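Beta chain (Acipenser persicus, PDB 6IYH) probably carries oxygen in the blood as the beta subunit of a tetrameric haemoglobin, binding it reversibly at the iron of a haem group. Local coordinates at residues 39-42 with 43-46; 85-88 with 89-93. All blocks are in the same frame, centred on the assembly; numbering follows the deposited sequence.

Contact 1: residues 39-42 with 43-46; sequences RYFG and AFGN. With HEM (protoporphyrin IX containing Fe), chain D.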
ATOM      1  N   ARG B  39       4.950  17.580  -6.345  1.00 15.14           N
ATOM      2  CA  ARG B  39       6.403  17.619  -6.534  1.00 16.47           C
ATOM      3  C   ARG B  39       6.802  17.130  -7.908  1.00 17.42           C
ATOM      4  O   ARG B  39       7.884  17.483  -8.400  1.00 19.37           O
ATOM      5  CB  ARG B  39       7.154  16.785  -5.492  1.00 19.87           C
ATOM      6  CG  ARG B  39       7.142  15.255  -5.696  1.00 22.31           C
ATOM      7  CD  ARG B  39       8.022  14.474  -4.711  1.00 25.41           C
ATOM      8  NE  ARG B  39       9.407  14.858  -4.811  1.00 22.33           N
ATOM      9  CZ  ARG B  39      10.253  14.439  -5.748  1.00 24.34           C
ATOM     10  NH1 ARG B  39       9.861  13.619  -6.704  1.00 26.76           N
ATOM     11  NH2 ARG B  39      11.523  14.825  -5.721  1.00 27.41           N
ATOM     12  N   TYR B  40       5.990  16.255  -8.504  1.00 16.22           N
ATOM     13  CA  TYR B  40       6.406  15.657  -9.770  1.00 15.30           C
ATOM     14  C   TYR B  40       6.110  16.608 -10.929  1.00 15.57           C
ATOM     15  O   TYR B  40       6.684  16.444 -11.967  1.00 19.11           O
ATOM     16  CB  TYR B  40       5.749  14.335  -9.977  1.00 14.62           C
ATOM     17  CG  TYR B  40       6.045  13.266  -8.952  1.00 14.00           C
ATOM     18  CD1 TYR B  40       7.214  12.512  -8.985  1.00 14.80           C
ATOM     19  CD2 TYR B  40       5.144  13.009  -7.934  1.00 13.34           C
ATOM     20  CE1 TYR B  40       7.478  11.493  -8.078  1.00 14.36           C
ATOM     21  CE2 TYR B  40       5.380  11.944  -7.015  1.00 15.00           C
ATOM     22  CZ  TYR B  40       6.583  11.207  -7.066  1.00 13.47           C
ATOM     23  OH  TYR B  40       6.840  10.136  -6.200  1.00 11.90           O
ATOM     24  N   PHE B  41       5.309  17.627 -10.711  1.00 18.00           N
ATOM     25  CA  PHE B  41       4.783  18.504 -11.771  1.00 19.94           C
ATOM     26  C   PHE B  41       5.195  19.981 -11.532  1.00 23.97           C
ATOM     27  O   PHE B  41       4.384  20.899 -11.662  1.00 26.00           O
ATOM     28  CB  PHE B  41       3.261  18.469 -11.731  1.00 19.20           C
ATOM     29  CG  PHE B  41       2.669  17.174 -12.087  1.00 18.56           C
ATOM     30  CD1 PHE B  41       2.563  16.764 -13.425  1.00 17.28           C
ATOM     31  CD2 PHE B  41       2.121  16.374 -11.121  1.00 15.28           C
ATOM     32  CE1 PHE B  41       2.003  15.526 -13.758  1.00 16.10           C
ATOM     33  CE2 PHE B  41       1.602  15.148 -11.447  1.00 15.29           C
ATOM     34  CZ  PHE B  41       1.491  14.757 -12.770  1.00 16.73           C
ATOM     35  N   GLY B  42       6.419  20.204 -11.142  1.00 30.11           N
ATOM     36  CA  GLY B  42       7.002  21.585 -11.132  1.00 38.00           C
ATOM     37  C   GLY B  42       6.852  22.514 -12.348  1.00 38.48           C
ATOM     38  O   GLY B  42       6.688  23.712 -12.173  1.00 46.54           O
ATOM     39  N   ALA B  43       6.910  21.961 -13.550  1.00 33.48           N
ATOM     40  CA  ALA B  43       6.670  22.663 -14.809  1.00 31.45           C
ATOM     41  C   ALA B  43       5.330  23.439 -14.947  1.00 31.33           C
ATOM     42  O   ALA B  43       5.131  24.197 -15.903  1.00 37.32           O
ATOM     43  CB  ALA B  43       6.777  21.639 -15.933  1.00 31.56           C
ATOM     44  N   PHE B  44       4.364  23.177 -14.077  1.00 23.10           N
ATOM     45  CA  PHE B  44       3.042  23.745 -14.180  1.00 23.80           C
ATOM     46  C   PHE B  44       2.898  25.069 -13.479  1.00 24.37           C
ATOM     47  O   PHE B  44       1.875  25.717 -13.604  1.00 21.93           O
ATOM     48  CB  PHE B  44       1.980  22.770 -13.634  1.00 24.71           C
ATOM     49  CG  PHE B  44       1.781  21.529 -14.443  1.00 24.93           C
ATOM     50  CD1 PHE B  44       2.444  21.286 -15.635  1.00 28.64           C
ATOM     51  CD2 PHE B  44       0.915  20.584 -13.972  1.00 24.96           C
ATOM     52  CE1 PHE B  44       2.254  20.107 -16.335  1.00 27.75           C
ATOM     53  CE2 PHE B  44       0.742  19.386 -14.677  1.00 27.80           C
ATOM     54  CZ  PHE B  44       1.401  19.173 -15.867  1.00 24.62           C
ATOM     55  N   GLY B  45       3.905  25.480 -12.702  1.00 23.53           N
ATOM     56  CA  GLY B  45       3.831  26.677 -11.932  1.00 22.02           C
ATOM     57  C   GLY B  45       3.198  26.435 -10.596  1.00 22.76           C
ATOM     58  O   GLY B  45       3.430  25.393  -9.935  1.00 22.55           O
ATOM     59  N   ASN B  46       2.387  27.389 -10.174  1.00 21.58           N
ATOM     60  CA  ASN B  46       1.785  27.341  -8.899  1.00 22.81           C
ATOM     61  C   ASN B  46       0.608  26.353  -8.889  1.00 20.60           C
ATOM     62  O   ASN B  46      -0.423  26.551  -9.521  1.00 22.33           O
ATOM     63  CB  ASN B  46       1.342  28.718  -8.412  1.00 26.83           C
ATOM     64  CG  ASN B  46       0.685  28.657  -7.028  1.00 29.66           C
ATOM     65  OD1 ASN B  46       0.963  27.737  -6.194  1.00 29.50           O
ATOM     66  ND2 ASN B  46      -0.229  29.612  -6.777  1.00 34.66           N
TER
HETATM   67  CHA HEM D 201       3.664  12.604 -18.311  1.00 14.89           C
HETATM   68  CHB HEM D 201       0.290   9.219 -18.772  1.00 14.80           C
HETATM   69  CHC HEM D 201       0.088   8.882 -13.931  1.00 13.42           C
HETATM   70  CHD HEM D 201       3.591  12.172 -13.524  1.00 14.55           C
HETATM   71  C1A HEM D 201       2.779  11.677 -18.811  1.00 14.35           C
HETATM   72  C2A HEM D 201       2.478  11.578 -20.204  1.00 16.02           C
HETATM   73  C3A HEM D 201       1.533  10.663 -20.335  1.00 16.50           C
HETATM   74  C4A HEM D 201       1.196  10.193 -19.037  1.00 15.65           C
HETATM   75  CMA HEM D 201       0.890  10.200 -21.644  1.00 18.58           C
HETATM   76  CAA HEM D 201       3.118  12.336 -21.353  1.00 19.40           C
HETATM   77  CBA HEM D 201       4.255  11.494 -21.927  1.00 20.98           C
HETATM   78  CGA HEM D 201       4.966  12.129 -23.114  1.00 30.59           C
HETATM   79  O1A HEM D 201       5.642  13.171 -22.997  1.00 32.49           O
HETATM   80  O2A HEM D 201       4.903  11.601 -24.239  1.00 27.91           O
HETATM   81  C1B HEM D 201      -0.081   8.826 -17.470  1.00 14.52           C
HETATM   82  C2B HEM D 201      -1.068   7.823 -17.175  1.00 14.48           C
HETATM   83  C3B HEM D 201      -1.166   7.799 -15.814  1.00 14.39           C
HETATM   84  C4B HEM D 201      -0.134   8.685 -15.292  1.00 14.04           C
HETATM   85  CMB HEM D 201      -1.982   7.027 -18.123  1.00 14.31           C
HETATM   86  CAB HEM D 201      -2.016   7.010 -14.897  1.00 17.37           C
HETATM   87  CBB HEM D 201      -3.131   6.367 -15.289  1.00 23.46           C
HETATM   88  C1C HEM D 201       0.958   9.775 -13.351  1.00 13.24           C
HETATM   89  C2C HEM D 201       1.190  10.013 -11.944  1.00 12.21           C
HETATM   90  C3C HEM D 201       2.207  10.950 -11.840  1.00 12.93           C
HETATM   91  C4C HEM D 201       2.663  11.234 -13.203  1.00 14.33           C
HETATM   92  CMC HEM D 201       0.284   9.440 -10.912  1.00 13.26           C
HETATM   93  CAC HEM D 201       2.782  11.635 -10.655  1.00 16.16           C
HETATM   94  CBC HEM D 201       2.208  11.507  -9.450  1.00 18.60           C
HETATM   95  C1D HEM D 201       3.826  12.594 -14.845  1.00 14.43           C
HETATM   96  C2D HEM D 201       4.742  13.685 -15.128  1.00 15.70           C
HETATM   97  C3D HEM D 201       4.823  13.797 -16.462  1.00 16.85           C
HETATM   98  C4D HEM D 201       3.885  12.780 -16.941  1.00 14.86           C
HETATM   99  CMD HEM D 201       5.563  14.469 -14.101  1.00 15.99           C
HETATM  100  CAD HEM D 201       5.613  14.806 -17.283  1.00 21.24           C
HETATM  101  CBD HEM D 201       4.766  16.110 -17.201  1.00 26.93           C
HETATM  102  CGD HEM D 201       5.287  17.321 -17.959  1.00 32.00           C
HETATM  103  O1D HEM D 201       4.969  17.529 -19.144  1.00 40.77           O
HETATM  104  O2D HEM D 201       5.964  18.152 -17.359  1.00 32.12           O
HETATM  105  NA  HEM D 201       1.996  10.842 -18.131  1.00 13.48           N
HETATM  106  NB  HEM D 201       0.509   9.252 -16.330  1.00 14.04           N
HETATM  107  NC  HEM D 201       1.906  10.504 -14.053  1.00 12.87           N
HETATM  108  ND  HEM D 201       3.301  11.999 -15.946  1.00 13.20           N
HETATM  109 FE   HEM D 201       1.982  10.651 -16.135  1.00 14.44          FE
HETATM  110  O   HOH W   1       0.509  12.099 -15.875  1.00 14.05           O
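Phe41 and Phe44 lie side by side and point the same way, closest at Phe41 CD1 to Phe44 CE2, 3.4 Å. The two rings are close to parallel, with planes at 25°, but slid apart to a centroid separation of 5.2 Å, so little of either ring covers the other. Over the Phe44 face sits the CB of Phe41 instead, a CH-pi contact with CB 4.2 Å from the Phe44 ring centroid. The far rim of Phe41 meets the haem: CZ of Phe41 comes within 3.4 Å of the methine carbon CHD of HEM, and CE1 of Phe41 reaches HEM C2D at 3.6 Å. Chi1 of -67° sets Phe41 CG beside its own backbone N, anti to the carbonyl carbon, and carries the ring to the haem. This is the short 3-10 segment leading into the CD corner of the globin fold, with Phe41 the family's phenylalanine at helical position CD1, wedged against the porphyrin; Phe41 also meets the ring of His62. Tyr40 adds a second haem contact, its CD2 lying 3.6 Å from the vinyl carbon CBC of HEM, while its hydroxyl is hydrogen-bonded to Asp98 N and to an acidic side chain of another chain. A weak backbone bond, Phe44 N to Phe41 O at 3.3 Å, spans the aromatic pair, and an equally weak one from Gly45 N to Gly42 O continues the turn. At Gly45, the positive phi of 87° would press any CB against the preceding carbonyl oxygen. Further out, Phe44 packs on Gln58 and Val59 of helix 57-75, and its carbonyl accepts from Asn56 ND2.

Contact 2: residues 85-88 with 89-93; sequences TALS and TFHSE. With HEM (protoporphyrin IX containing Fe), chain D.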
ATOM      1  N   THR B  85       4.936   0.105 -22.510  1.00 23.93           N
ATOM      2  CA  THR B  85       6.340  -0.055 -22.174  1.00 24.35           C
ATOM      3  C   THR B  85       7.139   1.205 -22.084  1.00 20.98           C
ATOM      4  O   THR B  85       7.782   1.438 -21.066  1.00 20.38           O
ATOM      5  CB  THR B  85       7.063  -1.013 -23.175  1.00 27.26           C
ATOM      6  OG1 THR B  85       6.433  -2.279 -23.133  1.00 26.24           O
ATOM      7  CG2 THR B  85       8.468  -1.179 -22.752  1.00 27.21           C
ATOM      8  N   ALA B  86       7.162   2.030 -23.112  1.00 19.49           N
ATOM      9  CA  ALA B  86       7.928   3.243 -23.060  1.00 19.10           C
ATOM     10  C   ALA B  86       7.396   4.183 -21.941  1.00 18.12           C
ATOM     11  O   ALA B  86       8.181   4.889 -21.260  1.00 17.32           O
ATOM     12  CB  ALA B  86       7.901   3.989 -24.412  1.00 21.79           C
ATOM     13  N   LEU B  87       6.083   4.289 -21.866  1.00 17.99           N
ATOM     14  CA  LEU B  87       5.458   5.197 -20.899  1.00 16.95           C
ATOM     15  C   LEU B  87       5.799   4.792 -19.458  1.00 14.36           C
ATOM     16  O   LEU B  87       6.057   5.672 -18.595  1.00 15.79           O
ATOM     17  CB  LEU B  87       3.917   5.255 -21.154  1.00 16.86           C
ATOM     18  CG  LEU B  87       3.196   6.390 -20.524  1.00 17.71           C
ATOM     19  CD1 LEU B  87       3.693   7.771 -20.988  1.00 18.31           C
ATOM     20  CD2 LEU B  87       1.688   6.265 -20.734  1.00 19.10           C
ATOM     21  N   SER B  88       5.750   3.511 -19.202  1.00 15.76           N
ATOM     22  CA  SER B  88       6.174   2.954 -17.904  1.00 18.14           C
ATOM     23  C   SER B  88       7.618   3.277 -17.606  1.00 20.35           C
ATOM     24  O   SER B  88       7.956   3.805 -16.538  1.00 16.77           O
ATOM     25  CB  SER B  88       5.962   1.467 -17.863  1.00 20.97           C
ATOM     26  OG  SER B  88       6.467   0.942 -16.619  1.00 21.56           O
ATOM     27  N   THR B  89       8.491   3.014 -18.588  1.00 17.92           N
ATOM     28  CA  THR B  89       9.879   3.372 -18.414  1.00 20.12           C
ATOM     29  C   THR B  89      10.119   4.804 -18.161  1.00 17.96           C
ATOM     30  O   THR B  89      10.907   5.163 -17.277  1.00 18.90           O
ATOM     31  CB  THR B  89      10.769   2.935 -19.622  1.00 24.32           C
ATOM     32  OG1 THR B  89      10.626   1.540 -19.833  1.00 39.06           O
ATOM     33  CG2 THR B  89      12.213   3.132 -19.274  1.00 30.71           C
ATOM     34  N   PHE B  90       9.368   5.658 -18.850  1.00 18.67           N
ATOM     35  CA  PHE B  90       9.454   7.070 -18.652  1.00 16.82           C
ATOM     36  C   PHE B  90       9.089   7.472 -17.203  1.00 16.20           C
ATOM     37  O   PHE B  90       9.778   8.290 -16.576  1.00 15.31           O
ATOM     38  CB  PHE B  90       8.518   7.768 -19.638  1.00 17.36           C
ATOM     39  CG  PHE B  90       8.490   9.261 -19.522  1.00 18.69           C
ATOM     40  CD1 PHE B  90       9.628  10.040 -19.774  1.00 23.15           C
ATOM     41  CD2 PHE B  90       7.293   9.906 -19.239  1.00 19.80           C
ATOM     42  CE1 PHE B  90       9.587  11.423 -19.677  1.00 22.03           C
ATOM     43  CE2 PHE B  90       7.254  11.294 -19.117  1.00 23.38           C
ATOM     44  CZ  PHE B  90       8.385  12.067 -19.377  1.00 24.74           C
ATOM     45  N   HIS B  91       7.985   6.929 -16.700  1.00 15.73           N
ATOM     46  CA  HIS B  91       7.554   7.382 -15.370  1.00 15.63           C
ATOM     47  C   HIS B  91       8.478   6.842 -14.316  1.00 16.45           C
ATOM     48  O   HIS B  91       8.641   7.506 -13.301  1.00 16.38           O
ATOM     49  CB  HIS B  91       6.157   6.907 -15.067  1.00 15.44           C
ATOM     50  CG  HIS B  91       5.093   7.739 -15.728  1.00 15.36           C
ATOM     51  ND1 HIS B  91       4.663   7.510 -17.037  1.00 15.72           N
ATOM     52  CD2 HIS B  91       4.363   8.770 -15.265  1.00 14.50           C
ATOM     53  CE1 HIS B  91       3.719   8.376 -17.328  1.00 16.82           C
ATOM     54  NE2 HIS B  91       3.535   9.157 -16.280  1.00 15.59           N
ATOM     55  N   SER B  92       9.072   5.662 -14.551  1.00 17.06           N
ATOM     56  CA  SER B  92      10.108   5.150 -13.628  1.00 20.28           C
ATOM     57  C   SER B  92      11.462   5.865 -13.698  1.00 20.28           C
ATOM     58  O   SER B  92      11.973   6.492 -12.740  1.00 19.11           O
ATOM     59  CB  SER B  92      10.316   3.656 -13.895  1.00 23.59           C
ATOM     60  OG  SER B  92      11.489   3.251 -13.222  1.00 22.98           O
ATOM     61  N   GLU B  93      12.087   5.793 -14.879  1.00 22.61           N
ATOM     62  CA  GLU B  93      13.504   6.170 -14.996  1.00 24.14           C
ATOM     63  C   GLU B  93      13.736   7.622 -15.173  1.00 22.38           C
ATOM     64  O   GLU B  93      14.758   8.096 -14.784  1.00 24.44           O
ATOM     65  CB  GLU B  93      14.139   5.358 -16.131  1.00 28.86           C
ATOM     66  CG  GLU B  93      14.085   3.859 -15.855  1.00 34.39           C
ATOM     67  CD  GLU B  93      14.484   2.991 -17.054  1.00 43.86           C
ATOM     68  OE1 GLU B  93      14.951   3.560 -18.069  1.00 41.73           O
ATOM     69  OE2 GLU B  93      14.303   1.737 -16.989  1.00 51.49           O
TER
HETATM   70  CHA HEM D 201       3.664  12.604 -18.311  1.00 14.89           C
HETATM   71  CHB HEM D 201       0.290   9.219 -18.772  1.00 14.80           C
HETATM   72  CHC HEM D 201       0.088   8.882 -13.931  1.00 13.42           C
HETATM   73  CHD HEM D 201       3.591  12.172 -13.524  1.00 14.55           C
HETATM   74  C1A HEM D 201       2.779  11.677 -18.811  1.00 14.35           C
HETATM   75  C2A HEM D 201       2.478  11.578 -20.204  1.00 16.02           C
HETATM   76  C3A HEM D 201       1.533  10.663 -20.335  1.00 16.50           C
HETATM   77  C4A HEM D 201       1.196  10.193 -19.037  1.00 15.65           C
HETATM   78  CMA HEM D 201       0.890  10.200 -21.644  1.00 18.58           C
HETATM   79  CAA HEM D 201       3.118  12.336 -21.353  1.00 19.40           C
HETATM   80  CBA HEM D 201       4.255  11.494 -21.927  1.00 20.98           C
HETATM   81  CGA HEM D 201       4.966  12.129 -23.114  1.00 30.59           C
HETATM   82  O1A HEM D 201       5.642  13.171 -22.997  1.00 32.49           O
HETATM   83  O2A HEM D 201       4.903  11.601 -24.239  1.00 27.91           O
HETATM   84  C1B HEM D 201      -0.081   8.826 -17.470  1.00 14.52           C
HETATM   85  C2B HEM D 201      -1.068   7.823 -17.175  1.00 14.48           C
HETATM   86  C3B HEM D 201      -1.166   7.799 -15.814  1.00 14.39           C
HETATM   87  C4B HEM D 201      -0.134   8.685 -15.292  1.00 14.04           C
HETATM   88  CMB HEM D 201      -1.982   7.027 -18.123  1.00 14.31           C
HETATM   89  CAB HEM D 201      -2.016   7.010 -14.897  1.00 17.37           C
HETATM   90  CBB HEM D 201      -3.131   6.367 -15.289  1.00 23.46           C
HETATM   91  C1C HEM D 201       0.958   9.775 -13.351  1.00 13.24           C
HETATM   92  C2C HEM D 201       1.190  10.013 -11.944  1.00 12.21           C
HETATM   93  C3C HEM D 201       2.207  10.950 -11.840  1.00 12.93           C
HETATM   94  C4C HEM D 201       2.663  11.234 -13.203  1.00 14.33           C
HETATM   95  CMC HEM D 201       0.284   9.440 -10.912  1.00 13.26           C
HETATM   96  CAC HEM D 201       2.782  11.635 -10.655  1.00 16.16           C
HETATM   97  CBC HEM D 201       2.208  11.507  -9.450  1.00 18.60           C
HETATM   98  C1D HEM D 201       3.826  12.594 -14.845  1.00 14.43           C
HETATM   99  C2D HEM D 201       4.742  13.685 -15.128  1.00 15.70           C
HETATM  100  C3D HEM D 201       4.823  13.797 -16.462  1.00 16.85           C
HETATM  101  C4D HEM D 201       3.885  12.780 -16.941  1.00 14.86           C
HETATM  102  CMD HEM D 201       5.563  14.469 -14.101  1.00 15.99           C
HETATM  103  CAD HEM D 201       5.613  14.806 -17.283  1.00 21.24           C
HETATM  104  CBD HEM D 201       4.766  16.110 -17.201  1.00 26.93           C
HETATM  105  CGD HEM D 201       5.287  17.321 -17.959  1.00 32.00           C
HETATM  106  O1D HEM D 201       4.969  17.529 -19.144  1.00 40.77           O
HETATM  107  O2D HEM D 201       5.964  18.152 -17.359  1.00 32.12           O
HETATM  108  NA  HEM D 201       1.996  10.842 -18.131  1.00 13.48           N
HETATM  109  NB  HEM D 201       0.509   9.252 -16.330  1.00 14.04           N
HETATM  110  NC  HEM D 201       1.906  10.504 -14.053  1.00 12.87           N
HETATM  111  ND  HEM D 201       3.301  11.999 -15.946  1.00 13.20           N
HETATM  112 FE   HEM D 201       1.982  10.651 -16.135  1.00 14.44          FE
HETATM  113  O   HOH W   1       0.509  12.099 -15.875  1.00 14.05           O
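Thr89 closes one helical turn onto Thr85 with two donors: its N lies 3.0 Å from Thr85 O, and its OG1 reaches the same Thr85 O at 3.1 Å from the opposite face of the carbonyl plane. With chi1 at -56°, OG1 sits beside its own backbone N, which brings it back over the preceding turn. Leu87 repeats the double grip with its carbonyl. His91 N donates to Leu87 O, and His91 ND1 donates to it as well at 2.8 Å, a nearly straight bond at 165° with the oxygen close to the imidazole plane but the donor above the carbonyl plane. That bond, together with the haem iron bound to His91 NE2 at 2.2 Å, restrains the ring's rotation. Alongside, Leu87 CD1 rests 3.7 Å from His91 CE1 and equally near HEM C3A; an alanine here would probably leave a gap beside the imidazole and over that part of the porphyrin, with the ring less held on that side. Ser88 O accepts Ser92 N at 2.9 Å, while Ser88 OG is hydrogen-bonded to Leu140 O and Glu143 N. Phe90 CE2 approaches HEM CHA edge-on. With water on the iron's other side, 2.1 Å from FE, this is the proximal histidine site of the globin fold.

How the contacts relate
From the N terminus, the chain runs through helices 4-14 and 19-33 before contact 1, a tight turn in the connection leading to helix 50-55. Helix 57-75 follows, and contact 2 comes later, within helix 85-94. Each contact closes over a few residues of continuous chain, so the two stand in series and neither nest nor cross. The centres of contacts 1 and 2 lie about 19 Å apart and the nearest atoms of contacts 1 and 2 about 7 Å apart, without touching; the haem joins them. Contact 1 meets its pyrrole C and D side and ties the 39-46 segment to helix 57-75. Contact 2, on the proximal side, links helix 85-94 to the end of the chain through Leu140, Glu143 and Tyr144.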